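Local coordinates for diacylglycerol kinase (Bacillus anthracis, PDB 3S40), which probably transfers the gamma-phosphate of ATP to diacylglycerol or a related lipid, at residues D221-I226 against K258-H263; V130-G135 against E287-H292. One frame throughout, in Å; residues are numbered along the deposited sequence.

Contact 1. Residues D221-I226 against K258-H263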
loop_
_atom_site.group_PDB
_atom_site.type_symbol
_atom_site.label_atom_id
_atom_site.label_comp_id
_atom_site.label_asym_id
_atom_site.label_seq_id
_atom_site.Cartn_x
_atom_site.Cartn_y
_atom_site.Cartn_z
ATOM N N ASP A 221 -12.212 -2.977 -3.283
ATOM C CA ASP A 221 -13.445 -2.879 -4.076
ATOM C C ASP A 221 -13.341 -3.461 -5.497
ATOM O O ASP A 221 -14.256 -3.326 -6.298
ATOM C CB ASP A 221 -13.994 -1.457 -4.097
ATOM C CG ASP A 221 -13.132 -0.494 -4.914
ATOM O OD1 ASP A 221 -13.529 0.693 -5.000
ATOM O OD2 ASP A 221 -12.073 -0.910 -5.451
ATOM N N GLY A 222 -12.231 -4.125 -5.796
ATOM C CA GLY A 222 -12.070 -4.804 -7.066
ATOM C C GLY A 222 -11.739 -3.917 -8.253
ATOM O O GLY A 222 -11.734 -4.374 -9.398
ATOM N N THR A 223 -11.480 -2.642 -8.000
ATOM C CA THR A 223 -11.082 -1.736 -9.079
ATOM C C THR A 223 -9.939 -0.847 -8.624
ATOM O O THR A 223 -9.627 -0.770 -7.428
ATOM C CB THR A 223 -12.241 -0.821 -9.559
ATOM O OG1 THR A 223 -12.555 0.132 -8.538
ATOM C CG2 THR A 223 -13.491 -1.630 -9.907
ATOM N N LEU A 224 -9.338 -0.175 -9.595
ATOM C CA LEU A 224 -8.305 0.816 -9.365
ATOM C C LEU A 224 -8.882 2.184 -9.676
ATOM O O LEU A 224 -9.786 2.304 -10.521
ATOM C CB LEU A 224 -7.141 0.550 -10.306
ATOM C CG LEU A 224 -6.399 -0.722 -9.919
ATOM C CD1 LEU A 224 -5.227 -0.980 -10.841
ATOM C CD2 LEU A 224 -5.925 -0.579 -8.476
ATOM N N ASP A 225 -8.352 3.208 -9.005
ATOM C CA ASP A 225 -8.793 4.586 -9.201
ATOM C C ASP A 225 -7.790 5.386 -10.022
ATOM O O ASP A 225 -6.653 5.620 -9.600
ATOM C CB ASP A 225 -9.037 5.280 -7.859
ATOM C CG ASP A 225 -10.325 4.828 -7.206
ATOM O OD1 ASP A 225 -11.267 5.647 -7.082
ATOM O OD2 ASP A 225 -10.403 3.638 -6.838
ATOM N N ILE A 226 -8.222 5.787 -11.208
ATOM C CA ILE A 226 -7.438 6.678 -12.040
ATOM C C ILE A 226 -7.743 8.099 -11.611
ATOM O O ILE A 226 -8.903 8.480 -11.461
ATOM C CB ILE A 226 -7.813 6.539 -13.519
ATOM C CG1 ILE A 226 -7.615 5.095 -13.991
ATOM C CG2 ILE A 226 -7.017 7.526 -14.360
ATOM C CD1 ILE A 226 -8.025 4.861 -15.435
ATOM N N LYS A 258 -13.022 4.907 -12.060
ATOM C CA LYS A 258 -12.606 3.603 -11.565
ATOM C C LYS A 258 -12.579 2.603 -12.696
ATOM O O LYS A 258 -13.496 2.560 -13.494
ATOM C CB LYS A 258 -13.540 3.133 -10.449
ATOM C CG LYS A 258 -13.191 3.733 -9.084
ATOM C CD LYS A 258 -14.369 3.657 -8.126
ATOM C CE LYS A 258 -13.979 4.102 -6.727
ATOM N NZ LYS A 258 -13.058 3.107 -6.098
ATOM N N ALA A 259 -11.524 1.802 -12.777
ATOM C CA ALA A 259 -11.434 0.815 -13.848
ATOM C C ALA A 259 -10.627 -0.411 -13.435
ATOM O O ALA A 259 -9.831 -0.346 -12.505
ATOM C CB ALA A 259 -10.850 1.448 -15.098
ATOM N N LYS A 260 -10.843 -1.535 -14.116
ATOM C CA LYS A 260 -10.109 -2.760 -13.791
ATOM C C LYS A 260 -8.885 -2.971 -14.673
ATOM O O LYS A 260 -7.920 -3.591 -14.247
ATOM C CB LYS A 260 -11.006 -3.995 -13.863
ATOM C CG LYS A 260 -12.037 -4.085 -12.758
ATOM C CD LYS A 260 -12.643 -5.473 -12.708
ATOM C CE LYS A 260 -13.613 -5.614 -11.545
ATOM N NZ LYS A 260 -13.882 -7.050 -11.228
ATOM N N SER A 261 -8.943 -2.481 -15.909
ATOM C CA SER A 261 -7.862 -2.698 -16.860
ATOM C C SER A 261 -7.489 -1.382 -17.517
ATOM O O SER A 261 -8.305 -0.752 -18.204
ATOM C CB SER A 261 -8.256 -3.730 -17.916
ATOM O OG SER A 261 -7.143 -4.047 -18.737
ATOM N N ILE A 262 -6.246 -0.976 -17.306
ATOM C CA ILE A 262 -5.844 0.383 -17.617
ATOM C C ILE A 262 -4.565 0.426 -18.422
ATOM O O ILE A 262 -3.584 -0.259 -18.116
ATOM C CB ILE A 262 -5.659 1.190 -16.320
ATOM C CG1 ILE A 262 -6.923 1.070 -15.457
ATOM C CG2 ILE A 262 -5.325 2.650 -16.626
ATOM C CD1 ILE A 262 -6.837 1.755 -14.110
ATOM N N HIS A 263 -4.586 1.225 -19.474
ATOM C CA HIS A 263 -3.375 1.474 -20.237
ATOM C C HIS A 263 -3.101 2.963 -20.313
ATOM O O HIS A 263 -3.983 3.750 -20.693
ATOM C CB HIS A 263 -3.454 0.877 -21.647
ATOM C CG HIS A 263 -2.142 0.893 -22.367
ATOM N ND1 HIS A 263 -1.768 1.920 -23.209
ATOM C CD2 HIS A 263 -1.100 0.028 -22.342
ATOM C CE1 HIS A 263 -0.559 1.676 -23.685
ATOM N NE2 HIS A 263 -0.129 0.537 -23.171
#
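Asp221 meets the ammonium group of Lys258 through the syn lone pair of OD1, with OD1 and NZ 2.7 Å apart. Its CG sits between the backbone N and the carbonyl carbon (chi1 70°), which turns the carboxylate back over the chain: OD2 takes the backbone N-H of Thr223 from above the carboxylate plane, closing an Asx turn. Gly222, at positive phi, carries the chain round this turn, and the extended Lys260 runs past its carbonyl O, with CE 3.1 Å from that oxygen. Thr223 then divides its branches between two lysines, OG1 lying over CB and CG of Lys258 while CG2 touches CG of Lys260. At Leu224 the edge strand 254-259 joins strand 224-230 in one sheet of the C-terminal beta-sandwich-like domain, as an antiparallel hydrogen-bonded pair with Ala259. Leu224 N gives to Ala259 O at 3.0 Å and Leu224 O receives from Ala259 N at 2.9 Å, both bonds fairly straight. Asp225 lies alongside Lys258, pointing the same way; OD2 holds NZ by its syn lone pair at 2.8 Å, while OD1 is bonded to His256. Asn216 O also accepts from Lys258 NZ, giving the ammonium group three oxygen partners. Ile226 reaches tip to tip toward Ile262 of the other sheet, whose CD1 presses tightly on Ile226 CG1 at 3.4 Å between the two layers.

Contact 2. Residues V130-G135 against E287-H292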
loop_
_atom_site.group_PDB
_atom_site.type_symbol
_atom_site.label_atom_id
_atom_site.label_comp_id
_atom_site.label_asym_id
_atom_site.label_seq_id
_atom_site.Cartn_x
_atom_site.Cartn_y
_atom_site.Cartn_z
ATOM N N VAL A 130 -4.376 -6.498 -4.943
ATOM C CA VAL A 130 -3.001 -6.121 -5.228
ATOM C C VAL A 130 -2.892 -5.745 -6.690
ATOM O O VAL A 130 -3.310 -6.506 -7.569
ATOM C CB VAL A 130 -2.040 -7.294 -4.942
ATOM C CG1 VAL A 130 -0.630 -6.978 -5.454
ATOM C CG2 VAL A 130 -2.052 -7.654 -3.446
ATOM N N ALA A 131 -2.291 -4.592 -6.960
ATOM C CA ALA A 131 -2.187 -4.103 -8.329
ATOM C C ALA A 131 -0.955 -4.668 -9.042
ATOM O O ALA A 131 0.028 -5.048 -8.399
ATOM C CB ALA A 131 -2.169 -2.563 -8.340
ATOM N N LYS A 132 -1.021 -4.704 -10.374
ATOM C CA LYS A 132 0.120 -5.067 -11.215
ATOM C C LYS A 132 0.321 -4.066 -12.350
ATOM O O LYS A 132 -0.547 -3.905 -13.213
ATOM C CB LYS A 132 -0.078 -6.448 -11.833
ATOM C CG LYS A 132 0.965 -7.464 -11.427
ATOM C CD LYS A 132 1.210 -8.471 -12.538
ATOM C CE LYS A 132 1.382 -9.875 -11.982
ATOM N NZ LYS A 132 1.916 -10.830 -12.999
ATOM N N ALA A 133 1.480 -3.412 -12.363
ATOM C CA ALA A 133 1.821 -2.496 -13.449
ATOM C C ALA A 133 3.024 -3.027 -14.235
ATOM O O ALA A 133 4.104 -3.184 -13.676
ATOM C CB ALA A 133 2.107 -1.105 -12.891
ATOM N N ASN A 134 2.833 -3.305 -15.523
ATOM C CA ASN A 134 3.887 -3.915 -16.333
ATOM C C ASN A 134 4.570 -5.038 -15.555
ATOM O O ASN A 134 5.791 -5.044 -15.413
ATOM C CB ASN A 134 4.946 -2.878 -16.758
ATOM C CG ASN A 134 4.436 -1.907 -17.820
ATOM O OD1 ASN A 134 3.367 -2.107 -18.399
ATOM N ND2 ASN A 134 5.219 -0.854 -18.093
ATOM N N GLY A 135 3.779 -5.966 -15.026
ATOM C CA GLY A 135 4.318 -7.076 -14.251
ATOM C C GLY A 135 5.138 -6.687 -13.030
ATOM O O GLY A 135 6.112 -7.353 -12.676
ATOM N N GLU A 287 -3.261 -3.955 -14.216
ATOM C CA GLU A 287 -4.266 -4.968 -13.897
ATOM C C GLU A 287 -4.442 -5.018 -12.380
ATOM O O GLU A 287 -3.529 -4.687 -11.632
ATOM C CB GLU A 287 -3.796 -6.355 -14.362
ATOM C CG GLU A 287 -3.286 -6.428 -15.790
ATOM C CD GLU A 287 -4.390 -6.256 -16.820
ATOM O OE1 GLU A 287 -4.075 -5.900 -17.977
ATOM O OE2 GLU A 287 -5.572 -6.481 -16.476
ATOM N N LEU A 288 -5.605 -5.461 -11.930
ATOM C CA LEU A 288 -5.823 -5.636 -10.507
ATOM C C LEU A 288 -6.019 -7.107 -10.162
ATOM O O LEU A 288 -6.801 -7.793 -10.809
ATOM C CB LEU A 288 -7.053 -4.859 -10.069
ATOM C CG LEU A 288 -7.251 -4.948 -8.563
ATOM C CD1 LEU A 288 -6.379 -3.915 -7.861
ATOM C CD2 LEU A 288 -8.694 -4.784 -8.194
ATOM N N LEU A 289 -5.320 -7.587 -9.137
ATOM C CA LEU A 289 -5.547 -8.947 -8.639
ATOM C C LEU A 289 -6.475 -8.933 -7.424
ATOM O O LEU A 289 -6.084 -8.594 -6.305
ATOM C CB LEU A 289 -4.220 -9.619 -8.293
ATOM C CG LEU A 289 -3.184 -9.566 -9.417
ATOM C CD1 LEU A 289 -1.827 -10.042 -8.884
ATOM C CD2 LEU A 289 -3.652 -10.389 -10.614
ATOM N N GLN A 290 -7.716 -9.317 -7.647
ATOM C CA GLN A 290 -8.720 -9.181 -6.619
ATOM C C GLN A 290 -8.473 -10.157 -5.467
ATOM O O GLN A 290 -8.247 -11.337 -5.676
ATOM C CB GLN A 290 -10.112 -9.357 -7.242
ATOM C CG GLN A 290 -11.235 -8.744 -6.443
ATOM C CD GLN A 290 -12.544 -8.626 -7.232
ATOM O OE1 GLN A 290 -12.550 -8.544 -8.469
ATOM N NE2 GLN A 290 -13.657 -8.631 -6.511
ATOM N N GLY A 291 -8.486 -9.637 -4.246
ATOM C CA GLY A 291 -8.339 -10.466 -3.067
ATOM C C GLY A 291 -7.074 -11.301 -3.054
ATOM O O GLY A 291 -7.071 -12.405 -2.529
ATOM N N HIS A 292 -5.998 -10.755 -3.606
ATOM C CA HIS A 292 -4.739 -11.486 -3.777
ATOM C C HIS A 292 -4.049 -11.766 -2.444
ATOM O O HIS A 292 -3.443 -12.820 -2.275
ATOM C CB HIS A 292 -3.808 -10.691 -4.699
ATOM C CG HIS A 292 -2.613 -11.449 -5.182
ATOM N ND1 HIS A 292 -2.706 -12.547 -6.012
ATOM C CD2 HIS A 292 -1.288 -11.254 -4.966
ATOM C CE1 HIS A 292 -1.493 -12.992 -6.291
ATOM N NE2 HIS A 292 -0.613 -12.222 -5.672
#
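Four backbone hydrogen bonds join Val130 and Lys132 to Leu289 and Glu287, setting strand 125-133 antiparallel to strand 284-296. In the hydrogen-bonded pair Val130-Leu289, Val130 N gives to Leu289 O at 3.0 Å and Leu289 N returns a bond to Val130 O at 2.8 Å. Two residues on, Lys132 N binds Glu287 O at 2.8 Å and Glu287 N binds Lys132 O at 2.9 Å. Between these lies the non-hydrogen-bonded pair of Ala131 and Leu288, and the short strand axes run at 150° to each other.

The apolar contacts fall on both faces of the ladder. On the face of Ala131, the Leu288 side chain leans across to the neighbouring strand and brings CD1 within 4.4 Å of Ala131 CB. The other face brings together Val130, Leu289 and His292. With CG anti to the backbone N (chi1 -168°), the His292 side chain turns back toward Val130, whose CG2 meets the imidazole at its edge, near the ring plane, and lies 3.7 Å from His292 CB. Leu289 CD1 stands over the centre of one ring face, 3.8 Å above it, in a CH-pi-like contact.

The polar groups find partners beyond the two segments. His292 NE2 is bonded to Ala84 O, and the poorly ordered Glu287 has Gln285 as a partner. Asp129 accepts from Gly291 N, tying the corner to the strand beside it.

The type II beta turn from Leu289 to His292, with Gly291 at positive phi, bends the long strand just where it passes Val130. Strands 125-133 and 284-296 are neighbours in a six-stranded antiparallel sheet of the sandwich, which thus pairs an early strand with the last strand of the chain.

How the contacts relate
Contact 2 pairs two strands within the sheet that holds 261-266 and 284-296, whereas the ladder of contact 1 lies in the other antiparallel sheet and reaches the shared one through Ile262; their centres lie about 10 Å apart. Contact 1 is the more buried, yet charged at its margin: few backbone bonds, a salt-bridge network on one side and isoleucines on the other. Contact 2 is only partly buried and relies on a regular backbone ladder, with smaller apolar patches and no salt bridge. Leu288 links them, its CD1 packing 3.4 Å from CD2 of Leu224, while a weak hydrogen bond runs from Lys260 to Gln290. Asp129 adds another tie, bonding to Gly222 N as well as to the 287-292 corner.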